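PDB 2WMY: putative acid phosphatase WZB from Escherichia coli, which probably hydrolyses phosphotyrosine in proteins to tyrosine and phosphate. Local coordinates for residues L85-Y90 with T107-H112. The protein carries 1 engineered substitution. Residues are numbered along the deposited sequence; the frame is centred on the assembly and turned at random.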
# COMPACT_ATOMS: atom_id res chain seq x y z
N LEU A 85 -6.98 -3.59 6.27
CA LEU A 85 -5.64 -3.02 6.16
C LEU A 85 -4.76 -3.99 5.38
O LEU A 85 -4.76 -5.19 5.64
CB LEU A 85 -5.02 -2.80 7.55
CG LEU A 85 -5.43 -1.60 8.41
CD1 LEU A 85 -6.93 -1.48 8.54
CD2 LEU A 85 -4.77 -1.69 9.78
N LEU A 86 -4.01 -3.46 4.42
CA LEU A 86 -3.08 -4.26 3.65
C LEU A 86 -1.67 -3.70 3.83
O LEU A 86 -1.40 -2.57 3.44
CB LEU A 86 -3.48 -4.29 2.17
CG LEU A 86 -4.79 -5.04 1.90
CD1 LEU A 86 -5.13 -5.03 0.42
CD2 LEU A 86 -4.72 -6.47 2.42
N VAL A 87 -0.79 -4.49 4.44
CA VAL A 87 0.56 -4.03 4.74
C VAL A 87 1.59 -4.73 3.87
O VAL A 87 1.37 -5.84 3.40
CB VAL A 87 0.93 -4.17 6.22
CG1 VAL A 87 -0.13 -3.55 7.11
CG2 VAL A 87 1.15 -5.63 6.58
N MET A 88 2.72 -4.06 3.66
CA MET A 88 3.70 -4.52 2.68
C MET A 88 4.58 -5.63 3.24
O MET A 88 4.88 -6.60 2.54
CB MET A 88 4.55 -3.33 2.20
CG MET A 88 3.74 -2.25 1.49
SD MET A 88 2.95 -2.90 0.01
CE MET A 88 1.68 -1.66 -0.29
N GLU A 89 4.96 -5.51 4.51
CA GLU A 89 5.96 -6.40 5.08
C GLU A 89 5.48 -7.16 6.31
O GLU A 89 4.64 -6.68 7.07
CB GLU A 89 7.22 -5.61 5.44
CG GLU A 89 7.83 -4.85 4.27
CD GLU A 89 9.10 -4.13 4.66
OE1 GLU A 89 9.85 -4.70 5.47
OE2 GLU A 89 9.34 -3.01 4.17
N TYR A 90 6.04 -8.35 6.51
CA TYR A 90 5.82 -9.11 7.72
C TYR A 90 6.08 -8.23 8.93
O TYR A 90 5.27 -8.17 9.86
CB TYR A 90 6.71 -10.35 7.75
CG TYR A 90 6.22 -11.46 6.85
CD1 TYR A 90 5.10 -12.22 7.18
CD2 TYR A 90 6.88 -11.76 5.67
CE1 TYR A 90 4.65 -13.24 6.36
CE2 TYR A 90 6.44 -12.78 4.83
CZ TYR A 90 5.33 -13.51 5.18
OH TYR A 90 4.90 -14.52 4.35
N THR A 107 -6.11 -7.08 9.36
CA THR A 107 -4.91 -6.76 8.62
C THR A 107 -4.37 -8.00 7.90
O THR A 107 -4.31 -9.09 8.46
CB THR A 107 -3.81 -6.21 9.55
OG1 THR A 107 -4.31 -5.06 10.24
CG2 THR A 107 -2.58 -5.82 8.75
N MET A 108 -4.00 -7.81 6.64
CA MET A 108 -3.32 -8.86 5.88
C MET A 108 -2.24 -8.25 5.00
O MET A 108 -2.20 -7.04 4.80
CB MET A 108 -4.33 -9.66 5.04
CG MET A 108 -5.37 -10.42 5.89
SD MET A 108 -6.69 -11.14 4.89
CE MET A 108 -5.81 -12.44 4.02
N LEU A 109 -1.33 -9.09 4.51
CA LEU A 109 -0.29 -8.63 3.62
C LEU A 109 -0.87 -8.21 2.27
O LEU A 109 -1.84 -8.81 1.80
CB LEU A 109 0.76 -9.71 3.43
CG LEU A 109 1.50 -9.99 4.74
CD1 LEU A 109 2.23 -11.33 4.69
CD2 LEU A 109 2.45 -8.85 5.02
N PHE A 110 -0.29 -7.18 1.67
CA PHE A 110 -0.69 -6.75 0.35
C PHE A 110 -0.48 -7.88 -0.66
O PHE A 110 -1.30 -8.11 -1.54
CB PHE A 110 0.08 -5.51 -0.07
CG PHE A 110 -0.56 -4.75 -1.19
CD1 PHE A 110 -1.47 -3.74 -0.93
CD2 PHE A 110 -0.29 -5.08 -2.51
CE1 PHE A 110 -2.08 -3.06 -1.95
CE2 PHE A 110 -0.90 -4.40 -3.54
CZ PHE A 110 -1.79 -3.39 -3.27
N GLY A 111 0.64 -8.59 -0.53
CA GLY A 111 0.95 -9.68 -1.43
C GLY A 111 0.52 -11.04 -0.88
O GLY A 111 1.15 -12.05 -1.16
N HIS A 112 -0.56 -11.05 -0.10
CA HIS A 112 -1.02 -12.29 0.52
C HIS A 112 -1.23 -13.39 -0.50
O HIS A 112 -0.94 -14.55 -0.23
CB HIS A 112 -2.32 -12.08 1.31
CG HIS A 112 -2.87 -13.35 1.89
ND1 HIS A 112 -2.50 -13.82 3.13
CD2 HIS A 112 -3.74 -14.26 1.38
CE1 HIS A 112 -3.13 -14.96 3.37
NE2 HIS A 112 -3.89 -15.25 2.33
O HOH W 1 2.73 -8.13 1.13
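M88 lays its methyl over one face of the F110 ring, CE 4.2 Å from the centroid, in a pair that packs where two neighbouring parallel strands, 85-87 and 107-109, end side by side. They are the strands of a beta-alpha-beta unit joined through helix 90-99, at one edge of the parallel sheet of the low molecular weight protein tyrosine phosphatase fold. The M88 side chain bends at chi2 (-61°), which turns its end back toward the ring while SD sits obliquely beside it, a Met-aromatic contact. L86 adds CB against F110 CD1 at 3.7 Å, and helix 127-147 packs on both L86 and F110. M88 also touches C15, the predicted nucleophile; an alanine here would probably strip that face of F110 of its methyl contact and open a gap beside that cysteine. On the side covered by helix 90-99, V87 CG1 meets T107 CG2, whereas the end of L109 turns back to the other segment, CD2 against V87 CG2 and CD1 over one face of the Y90 ring, 3.5 Å from Y90 CE1. Beyond the apolar groups, three backbone hydrogen bonds tie the segments: M108 N to L85 O, with an N-H...O angle of 169°, V87 N to M108 O, and F110 N to V87 O. E89, just after M88, forms a salt bridge with R21, a predicted active-site residue. Past the strand ends one water bridges the segments, donating to M88 O at 3.0 Å and accepting from G111 N at 2.7 Å.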